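Local coordinates for protein exopolygalacturonate lyase (Vibrio vulnificus, PDB 5A29) that probably cleaves pectate by metal-assisted beta-elimination, acting exolytically as a polysaccharide lyase of family 2, at residues 244-249 and 347-352; 339-344 and 542-547; 416-421 and 470-475. One frame throughout, in Å; residues are numbered along the deposited sequence.

Following the chain from the N terminus, contact 1 brings helix 234-250 (residues 244-249) against the C-terminal end of helix 331-349 (347-352) and so closes a loop of about a hundred residues. Contact 2 opens before that loop is complete, at 339-344 on the same helix 331-349, and closes only at 542-547, in a loop near the end of the chain; contacts 1 and 2 therefore cross. Within the longer loop, contact 3 lies wholly inside and joins helix 417-426 to helix 467-480. Contacts 2 and 3 touch where Tyr542 meets Phe471 and Leu418, and Leu341 and Leu344 meet Pro419. Contact 2 alone ties helix 331-349 to the late loop.

Contact 1 (244-249 and 347-352); sequences AYQLDW and AEQRND. With EDO (1,2-ethanediol), chain M.
Trp249 and Arg350 make the closest backbone approach, with CA atoms 8.2 Å apart, where helix 234-250 passes the end of helix 331-349. Gln349, fully extended, slides over one face of the Trp249 indole: its CG lies 3.7 Å from the centroid of the six-membered ring, a CH-pi contact, and its amide continues over the pyrrole side with planes only 17° apart. The amide then pairs with Gln246, whose NE2 donates to a lone pair of Gln349 OE1 at 3.0 Å, nearly straight at 169°; the return bond from Gln349 NE2 to Gln246 OE1 is weak at 3.4 Å. Arg350 bends at chi3 (79°) and presents NH1 and NH2 to a single atom, Asp248 OD2, each at 2.8 Å. Both bonds lie in the guanidinium plane, but OD2 is met out of its carboxylate plane, by NH2 from well above and by NH1 on the anti side. Tyr245 CD1 lies 3.4 Å above one face of the guanidinium, offset toward its rim, with the two planes steeply inclined. A water joins Tyr245 O, Gln349 OE1 and Arg350 NH1. Edge bonds and a covered face imply that Arg350 is held against rotation, and the salt bridge probably keeps Asp248 ionised.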
loop_
_atom_site.group_PDB
_atom_site.type_symbol
_atom_site.label_atom_id
_atom_site.label_comp_id
_atom_site.label_asym_id
_atom_site.label_seq_id
_atom_site.Cartn_x
_atom_site.Cartn_y
_atom_site.Cartn_z
ATOM N N ALA A 244 -8.763 4.033 -11.919
ATOM C CA ALA A 244 -9.904 4.115 -12.882
ATOM C C ALA A 244 -11.073 4.727 -12.141
ATOM O O ALA A 244 -11.734 5.631 -12.646
ATOM C CB ALA A 244 -10.281 2.728 -13.337
ATOM N N TYR A 245 -11.263 4.335 -10.877
ATOM C CA TYR A 245 -12.386 4.899 -10.149
ATOM C C TYR A 245 -12.168 6.368 -9.755
ATOM O O TYR A 245 -13.126 7.146 -9.657
ATOM C CB TYR A 245 -12.678 4.069 -8.939
ATOM C CG TYR A 245 -13.648 2.945 -9.157
ATOM C CD1 TYR A 245 -15.015 3.202 -9.300
ATOM C CD2 TYR A 245 -13.201 1.600 -9.190
ATOM C CE1 TYR A 245 -15.946 2.174 -9.444
ATOM C CE2 TYR A 245 -14.140 0.550 -9.325
ATOM C CZ TYR A 245 -15.501 0.847 -9.436
ATOM O OH TYR A 245 -16.455 -0.167 -9.530
ATOM N N GLN A 246 -10.912 6.750 -9.525
ATOM C CA GLN A 246 -10.624 8.182 -9.225
ATOM C C GLN A 246 -10.763 9.033 -10.521
ATOM O O GLN A 246 -11.237 10.175 -10.487
ATOM C CB GLN A 246 -9.196 8.365 -8.655
ATOM C CG GLN A 246 -9.044 7.772 -7.269
ATOM C CD GLN A 246 -10.214 8.140 -6.368
ATOM O OE1 GLN A 246 -10.346 9.302 -5.994
ATOM N NE2 GLN A 246 -11.112 7.190 -6.095
ATOM N N LEU A 247 -10.445 8.472 -11.648
ATOM C CA LEU A 247 -10.731 9.216 -12.903
ATOM C C LEU A 247 -12.242 9.495 -13.028
ATOM O O LEU A 247 -12.667 10.664 -13.284
ATOM C CB LEU A 247 -10.118 8.502 -14.131
ATOM C CG LEU A 247 -10.513 9.061 -15.526
ATOM C CD1 LEU A 247 -9.991 10.475 -15.752
ATOM C CD2 LEU A 247 -9.981 8.153 -16.653
ATOM N N ASP A 248 -13.056 8.466 -12.809
ATOM C CA ASP A 248 -14.500 8.650 -12.886
ATOM C C ASP A 248 -14.949 9.681 -11.878
ATOM O O ASP A 248 -15.890 10.433 -12.125
ATOM C CB ASP A 248 -15.254 7.344 -12.546
ATOM C CG ASP A 248 -16.780 7.537 -12.494
ATOM O OD1 ASP A 248 -17.385 7.595 -13.567
ATOM O OD2 ASP A 248 -17.404 7.577 -11.415
ATOM N N TRP A 249 -14.412 9.603 -10.666
ATOM C CA TRP A 249 -14.833 10.497 -9.617
ATOM C C TRP A 249 -14.438 11.959 -9.888
ATOM O O TRP A 249 -15.222 12.862 -9.541
ATOM C CB TRP A 249 -14.199 10.067 -8.260
ATOM C CG TRP A 249 -14.606 10.928 -7.079
ATOM C CD1 TRP A 249 -13.814 11.847 -6.404
ATOM C CD2 TRP A 249 -15.864 10.951 -6.446
ATOM N NE1 TRP A 249 -14.523 12.391 -5.375
ATOM C CE2 TRP A 249 -15.790 11.890 -5.395
ATOM C CE3 TRP A 249 -17.056 10.254 -6.642
ATOM C CZ2 TRP A 249 -16.859 12.130 -4.536
ATOM C CZ3 TRP A 249 -18.108 10.500 -5.792
ATOM C CH2 TRP A 249 -18.012 11.449 -4.770
ATOM N N ALA A 347 -16.115 2.424 -1.576
ATOM C CA ALA A 347 -17.505 2.209 -1.206
ATOM C C ALA A 347 -18.087 3.482 -0.580
ATOM O O ALA A 347 -19.273 3.815 -0.809
ATOM C CB ALA A 347 -17.668 1.071 -0.211
ATOM N N GLU A 348 -17.318 4.074 0.341
ATOM C CA GLU A 348 -17.722 5.256 1.061
ATOM C C GLU A 348 -17.779 6.475 0.136
ATOM O O GLU A 348 -18.737 7.223 0.197
ATOM C CB GLU A 348 -16.750 5.593 2.201
ATOM C CG GLU A 348 -17.367 6.637 3.101
ATOM C CD GLU A 348 -16.536 6.979 4.335
ATOM O OE1 GLU A 348 -15.379 6.509 4.458
ATOM O OE2 GLU A 348 -17.074 7.728 5.195
ATOM N N GLN A 349 -16.772 6.651 -0.711
ATOM C CA GLN A 349 -16.707 7.798 -1.593
ATOM C C GLN A 349 -17.938 7.799 -2.543
ATOM O O GLN A 349 -18.574 8.832 -2.766
ATOM C CB GLN A 349 -15.436 7.725 -2.382
ATOM C CG GLN A 349 -15.205 8.908 -3.303
ATOM C CD GLN A 349 -13.934 8.754 -4.107
ATOM O OE1 GLN A 349 -13.754 7.759 -4.835
ATOM N NE2 GLN A 349 -13.035 9.700 -3.971
ATOM N N ARG A 350 -18.267 6.631 -3.063
ATOM C CA ARG A 350 -19.283 6.486 -4.081
ATOM C C ARG A 350 -20.653 6.167 -3.545
ATOM O O ARG A 350 -21.591 5.961 -4.334
ATOM C CB ARG A 350 -18.863 5.400 -5.046
ATOM C CG ARG A 350 -17.587 5.744 -5.786
ATOM C CD ARG A 350 -17.184 4.586 -6.700
ATOM N NE ARG A 350 -18.009 4.619 -7.917
ATOM C CZ ARG A 350 -17.834 5.487 -8.926
ATOM N NH1 ARG A 350 -16.878 6.425 -8.875
ATOM N NH2 ARG A 350 -18.661 5.444 -10.004
ATOM N N ASN A 351 -20.745 6.005 -2.237
ATOM C CA ASN A 351 -21.911 5.533 -1.559
ATOM C C ASN A 351 -22.444 4.236 -2.242
ATOM O O ASN A 351 -23.617 4.118 -2.656
ATOM C CB ASN A 351 -22.962 6.653 -1.441
ATOM C CG ASN A 351 -24.120 6.242 -0.591
ATOM O OD1 ASN A 351 -23.974 5.445 0.337
ATOM N ND2 ASN A 351 -25.297 6.697 -0.957
ATOM N N ASP A 352 -21.543 3.264 -2.378
ATOM C CA ASP A 352 -21.804 2.037 -3.163
ATOM C C ASP A 352 -21.902 0.833 -2.244
ATOM O O ASP A 352 -20.893 0.339 -1.767
ATOM C CB ASP A 352 -20.689 1.797 -4.171
ATOM C CG ASP A 352 -21.042 0.688 -5.198
ATOM O OD1 ASP A 352 -21.682 -0.309 -4.822
ATOM O OD2 ASP A 352 -20.656 0.813 -6.378
HETATM C C1 EDO M . -12.108 5.716 4.780
HETATM O O1 EDO M . -11.608 6.817 4.006
HETATM C C2 EDO M . -12.690 4.685 3.774
HETATM O O2 EDO M . -13.809 3.853 4.234
HETATM O O HOH W 1 -14.648 6.751 -7.226
HETATM O O HOH W 2 -19.823 6.349 -12.911
#

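Contact 2 (339-344 and 542-547); sequences NALIEL and YLSGSG. With SRT (S,R meso-tartaric acid), chain D.
Leu341 and Ile342 carry this contact with Leu543 and Ser544, and the nearest CA atoms, those of Leu341 and Leu543, are 5.9 Å apart. Along 339-344, within helix 331-349, Asn339 comes first and points away from the late loop. Its ND2 donates to SRT O41 at 3.1 Å and to Glu343 OE2 at 2.9 Å, meeting the latter from well above the carboxylate plane. Leu341 turns the other way, toward the loop. With CG anti to the carbonyl carbon (chi1 -70°), it sets CD1 against Ser544 CB at 3.8 Å and near Tyr542 CE2 at 4.3 Å, while its CB lies beside Leu543 O. Ile342 follows and extends CD1 to Leu543 CB at 4.1 Å, the two side chains crossing at about a right angle. Glu343 returns to the ligand side, where Lys271 forms a salt bridge with its OE2. On the loop, Ser544 N sits 3.5 Å above the centre of the Tyr542 ring. The helix is thus two-sided: between the two segments the contact is apolar, while Asn338, one residue earlier on the same helix, adds a hydrogen bond to Ser544 OG, and the polar side offers an amide to the bound tartrate.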
loop_
_atom_site.group_PDB
_atom_site.type_symbol
_atom_site.label_atom_id
_atom_site.label_comp_id
_atom_site.label_asym_id
_atom_site.label_seq_id
_atom_site.Cartn_x
_atom_site.Cartn_y
_atom_site.Cartn_z
ATOM N N ASN A 339 -5.764 -3.861 -0.136
ATOM C CA ASN A 339 -6.894 -3.701 -1.094
ATOM C C ASN A 339 -8.225 -3.497 -0.343
ATOM O O ASN A 339 -9.138 -2.822 -0.859
ATOM C CB ASN A 339 -6.989 -4.861 -2.045
ATOM C CG ASN A 339 -8.080 -4.623 -3.119
ATOM O OD1 ASN A 339 -7.972 -3.686 -3.937
ATOM N ND2 ASN A 339 -9.136 -5.421 -3.044
ATOM N N ALA A 340 -8.323 -4.061 0.857
ATOM C CA ALA A 340 -9.518 -3.816 1.654
ATOM C C ALA A 340 -9.692 -2.312 1.938
ATOM O O ALA A 340 -10.805 -1.805 1.856
ATOM C CB ALA A 340 -9.464 -4.611 2.978
ATOM N N LEU A 341 -8.622 -1.605 2.293
ATOM C CA LEU A 341 -8.721 -0.165 2.526
ATOM C C LEU A 341 -9.136 0.578 1.278
ATOM O O LEU A 341 -9.953 1.511 1.367
ATOM C CB LEU A 341 -7.396 0.432 3.077
ATOM C CG LEU A 341 -7.132 -0.027 4.513
ATOM C CD1 LEU A 341 -5.731 0.611 4.818
ATOM C CD2 LEU A 341 -8.149 0.428 5.604
ATOM N N ILE A 342 -8.584 0.195 0.129
ATOM C CA ILE A 342 -8.982 0.852 -1.106
ATOM C C ILE A 342 -10.509 0.627 -1.354
ATOM O O ILE A 342 -11.253 1.562 -1.721
ATOM C CB ILE A 342 -8.153 0.282 -2.277
ATOM C CG1 ILE A 342 -6.713 0.805 -2.133
ATOM C CG2 ILE A 342 -8.732 0.690 -3.649
ATOM C CD1 ILE A 342 -6.567 2.321 -2.173
ATOM N N GLU A 343 -10.985 -0.609 -1.215
ATOM C CA GLU A 343 -12.381 -0.903 -1.605
ATOM C C GLU A 343 -13.316 -0.235 -0.629
ATOM O O GLU A 343 -14.400 0.259 -1.013
ATOM C CB GLU A 343 -12.650 -2.412 -1.653
ATOM C CG GLU A 343 -11.919 -2.984 -2.877
ATOM C CD GLU A 343 -12.326 -4.432 -3.244
ATOM O OE1 GLU A 343 -13.157 -5.053 -2.519
ATOM O OE2 GLU A 343 -11.754 -4.945 -4.262
ATOM N N LEU A 344 -12.951 -0.228 0.657
ATOM C CA LEU A 344 -13.764 0.517 1.621
ATOM C C LEU A 344 -13.788 2.002 1.342
ATOM O O LEU A 344 -14.815 2.658 1.590
ATOM C CB LEU A 344 -13.291 0.279 3.093
ATOM C CG LEU A 344 -13.597 -1.220 3.533
ATOM C CD1 LEU A 344 -12.777 -1.597 4.794
ATOM C CD2 LEU A 344 -15.085 -1.480 3.789
ATOM N N TYR A 542 -5.815 7.912 5.027
ATOM C CA TYR A 542 -4.685 6.998 4.903
ATOM C C TYR A 542 -5.215 5.777 4.113
ATOM O O TYR A 542 -6.142 5.171 4.564
ATOM C CB TYR A 542 -4.317 6.527 6.311
ATOM C CG TYR A 542 -3.279 5.442 6.294
ATOM C CD1 TYR A 542 -1.994 5.691 5.806
ATOM C CD2 TYR A 542 -3.628 4.157 6.654
ATOM C CE1 TYR A 542 -1.054 4.656 5.720
ATOM C CE2 TYR A 542 -2.695 3.124 6.575
ATOM C CZ TYR A 542 -1.417 3.402 6.162
ATOM O OH TYR A 542 -0.543 2.336 6.049
ATOM N N LEU A 543 -4.517 5.417 3.040
ATOM C CA LEU A 543 -4.924 4.338 2.146
ATOM C C LEU A 543 -3.916 3.195 2.068
ATOM O O LEU A 543 -4.181 2.231 1.323
ATOM C CB LEU A 543 -5.202 4.889 0.742
ATOM C CG LEU A 543 -6.372 5.914 0.739
ATOM C CD1 LEU A 543 -6.422 6.441 -0.695
ATOM C CD2 LEU A 543 -7.686 5.288 1.166
ATOM N N SER A 544 -2.781 3.331 2.796
ATOM C CA SER A 544 -1.733 2.293 2.918
ATOM C C SER A 544 -0.795 2.261 1.744
ATOM O O SER A 544 -0.101 1.278 1.550
ATOM C CB SER A 544 -2.302 0.861 3.187
ATOM O OG SER A 544 -2.806 0.272 1.999
ATOM N N GLY A 545 -0.754 3.317 0.945
ATOM C CA GLY A 545 0.210 3.324 -0.146
ATOM C C GLY A 545 1.656 3.493 0.313
ATOM O O GLY A 545 1.907 4.206 1.244
ATOM N N SER A 546 2.618 2.889 -0.382
ATOM C CA SER A 546 4.007 3.143 -0.004
ATOM C C SER A 546 4.848 2.918 -1.267
ATOM O O SER A 546 4.364 2.320 -2.270
ATOM C CB SER A 546 4.474 2.169 1.081
ATOM O OG SER A 546 4.367 0.817 0.538
ATOM N N GLY A 547 6.116 3.292 -1.191
ATOM C CA GLY A 547 6.995 3.214 -2.374
ATOM C C GLY A 547 8.336 2.583 -2.016
ATOM O O GLY A 547 8.566 2.218 -0.851
HETATM O O1 SRT D . -8.083 -9.542 -3.632
HETATM O O11 SRT D . -9.701 -10.986 -3.476
HETATM C C1 SRT D . -9.276 -9.826 -3.386
HETATM C C2 SRT D . -10.165 -8.628 -3.114
HETATM O O2 SRT D . -10.946 -8.614 -4.256
HETATM C C3 SRT D . -11.126 -8.533 -1.905
HETATM O O3 SRT D . -11.238 -9.728 -1.170
HETATM C C4 SRT D . -10.853 -7.439 -0.887
HETATM O O4 SRT D . -11.921 -6.906 -0.479
HETATM O O41 SRT D . -9.663 -7.107 -0.538
#

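Contact 3 (416-421 and 470-475); sequences YLLPIL and LFSAIE. With EDO (1,2-ethanediol), chain F.
Leu418 and Leu421 reach across to Phe471, Ser472 and Glu475, forming the first shell of a buried, largely apolar seam. Leu418 CD1 fits between the Phe471 carbonyl, 3.7 Å from its O, and the aliphatic part of Glu475, also 3.7 Å from its CG; its CG stands anti to the backbone N (chi1 -172°), which carries the branched end into this gap. Leu421 comes in from the next turn with its CD1 3.4 Å from Ser472 O and its CB 3.9 Å from Glu475 CB. Leu417 joins Leu421 against Ser472 CB, with CD2 3.6 Å from Ser472 OG, while Leu418 approaches that serine from a different direction. The hydroxyl bonds Met468 O in its own helix, and Trp445 also touches Ser472. The short helical axes run 17° apart and 9.4 Å at closest approach; the backbones come nearest at Leu418 and Ser472, CA to CA 5.4 Å, where the serine side chain is small.

What positions Glu475 lies further out: the chain folds at chi2 (-74°) and its carboxylate goes to Arg422 and Arg425, two salt bridges that probably hold it ionised. Its OE2 also accepts from O1 of a bound 1,2-ethanediol, probably carried over from the crystallisation liquor, at 2.7 Å. The Phe471 ring leads away and stacks with Tyr542.

Outside, helix 430-442 covers Leu417, Ile420 and Leu421, helix 331-349 packs on Tyr416 and Pro419, and helix 521-532 backs Leu470, Phe471 and Ile474. Helices 417-426 and 467-480 thus run side by side in the same direction, consistent with one layer of the alpha/alpha barrel of this lyase family.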
loop_
_atom_site.group_PDB
_atom_site.type_symbol
_atom_site.label_atom_id
_atom_site.label_comp_id
_atom_site.label_asym_id
_atom_site.label_seq_id
_atom_site.Cartn_x
_atom_site.Cartn_y
_atom_site.Cartn_z
ATOM N N TYR A 416 -4.169 -4.649 10.535
ATOM C CA TYR A 416 -5.315 -5.476 10.033
ATOM C C TYR A 416 -6.628 -5.033 10.724
ATOM O O TYR A 416 -7.738 -5.272 10.216
ATOM C CB TYR A 416 -5.144 -6.965 10.389
ATOM C CG TYR A 416 -4.171 -7.654 9.441
ATOM C CD1 TYR A 416 -3.297 -6.908 8.621
ATOM C CD2 TYR A 416 -4.106 -9.038 9.392
ATOM C CE1 TYR A 416 -2.373 -7.548 7.791
ATOM C CE2 TYR A 416 -3.183 -9.682 8.562
ATOM C CZ TYR A 416 -2.329 -8.946 7.780
ATOM O OH TYR A 416 -1.407 -9.638 6.995
ATOM N N LEU A 417 -6.480 -4.446 11.885
ATOM C CA LEU A 417 -7.613 -3.834 12.603
ATOM C C LEU A 417 -8.316 -2.722 11.843
ATOM O O LEU A 417 -9.582 -2.580 11.903
ATOM C CB LEU A 417 -7.144 -3.354 13.997
ATOM C CG LEU A 417 -8.225 -2.590 14.818
ATOM C CD1 LEU A 417 -9.338 -3.530 15.276
ATOM C CD2 LEU A 417 -7.553 -2.017 16.081
ATOM N N LEU A 418 -7.531 -1.849 11.188
ATOM C CA LEU A 418 -8.136 -0.671 10.574
ATOM C C LEU A 418 -9.275 -0.945 9.552
ATOM O O LEU A 418 -10.299 -0.251 9.578
ATOM C CB LEU A 418 -7.046 0.225 9.973
ATOM C CG LEU A 418 -7.539 1.620 9.445
ATOM C CD1 LEU A 418 -8.047 2.436 10.643
ATOM C CD2 LEU A 418 -6.317 2.302 8.865
ATOM N N PRO A 419 -9.083 -1.904 8.626
ATOM C CA PRO A 419 -10.157 -2.230 7.676
ATOM C C PRO A 419 -11.387 -2.777 8.392
ATOM O O PRO A 419 -12.508 -2.556 7.892
ATOM C CB PRO A 419 -9.539 -3.312 6.753
ATOM C CG PRO A 419 -8.069 -3.154 6.909
ATOM C CD PRO A 419 -7.836 -2.650 8.323
ATOM N N ILE A 420 -11.202 -3.531 9.479
ATOM C CA ILE A 420 -12.339 -4.113 10.185
ATOM C C ILE A 420 -13.153 -2.943 10.792
ATOM O O ILE A 420 -14.379 -2.927 10.715
ATOM C CB ILE A 420 -11.872 -5.078 11.257
ATOM C CG1 ILE A 420 -11.264 -6.325 10.573
ATOM C CG2 ILE A 420 -12.972 -5.479 12.253
ATOM C CD1 ILE A 420 -10.488 -7.072 11.576
ATOM N N LEU A 421 -12.463 -1.963 11.363
ATOM C CA LEU A 421 -13.139 -0.778 11.940
ATOM C C LEU A 421 -13.762 0.078 10.857
ATOM O O LEU A 421 -14.925 0.541 11.046
ATOM C CB LEU A 421 -12.155 0.101 12.763
ATOM C CG LEU A 421 -11.652 -0.624 14.040
ATOM C CD1 LEU A 421 -10.587 0.241 14.794
ATOM C CD2 LEU A 421 -12.818 -1.045 14.972
ATOM N N LEU A 470 -3.346 5.142 16.291
ATOM C CA LEU A 470 -4.055 6.438 16.228
ATOM C C LEU A 470 -5.184 6.351 15.168
ATOM O O LEU A 470 -6.291 6.812 15.431
ATOM C CB LEU A 470 -3.131 7.607 15.827
ATOM C CG LEU A 470 -1.885 7.857 16.718
ATOM C CD1 LEU A 470 -1.324 9.260 16.399
ATOM C CD2 LEU A 470 -2.338 7.779 18.148
ATOM N N PHE A 471 -4.910 5.807 13.975
ATOM C CA PHE A 471 -5.995 5.792 12.968
ATOM C C PHE A 471 -7.132 4.925 13.494
ATOM O O PHE A 471 -8.318 5.166 13.173
ATOM C CB PHE A 471 -5.533 5.196 11.624
ATOM C CG PHE A 471 -4.592 6.096 10.845
ATOM C CD1 PHE A 471 -4.922 7.411 10.529
ATOM C CD2 PHE A 471 -3.337 5.608 10.430
ATOM C CE1 PHE A 471 -4.019 8.228 9.789
ATOM C CE2 PHE A 471 -2.460 6.418 9.689
ATOM C CZ PHE A 471 -2.811 7.745 9.343
ATOM N N SER A 472 -6.795 3.838 14.170
ATOM C CA SER A 472 -7.851 2.921 14.619
ATOM C C SER A 472 -8.664 3.587 15.754
ATOM O O SER A 472 -9.883 3.418 15.872
ATOM C CB SER A 472 -7.224 1.640 15.175
ATOM O OG SER A 472 -6.684 0.874 14.065
ATOM N N ALA A 473 -7.957 4.205 16.693
ATOM C CA ALA A 473 -8.680 4.876 17.823
ATOM C C ALA A 473 -9.603 5.989 17.312
ATOM O O ALA A 473 -10.712 6.207 17.849
ATOM C CB ALA A 473 -7.637 5.388 18.871
ATOM N N ILE A 474 -9.150 6.749 16.304
ATOM C CA ILE A 474 -9.995 7.731 15.687
ATOM C C ILE A 474 -11.223 7.099 15.025
ATOM O O ILE A 474 -12.341 7.628 15.140
ATOM C CB ILE A 474 -9.188 8.586 14.686
ATOM C CG1 ILE A 474 -8.109 9.415 15.448
ATOM C CG2 ILE A 474 -10.109 9.456 13.791
ATOM C CD1 ILE A 474 -7.016 9.909 14.463
ATOM N N GLU A 475 -11.028 5.992 14.278
ATOM C CA GLU A 475 -12.249 5.291 13.751
ATOM C C GLU A 475 -13.206 4.877 14.864
ATOM O O GLU A 475 -14.428 5.023 14.741
ATOM C CB GLU A 475 -11.873 4.015 12.965
ATOM C CG GLU A 475 -11.084 4.317 11.752
ATOM C CD GLU A 475 -11.911 4.920 10.610
ATOM O OE1 GLU A 475 -13.166 4.760 10.594
ATOM O OE2 GLU A 475 -11.253 5.488 9.711
HETATM C C1 EDO F . -8.621 7.322 10.918
HETATM O O1 EDO F . -8.696 6.132 10.143
HETATM C C2 EDO F . -9.247 8.451 10.100
HETATM O O2 EDO F . -10.661 8.209 10.037
#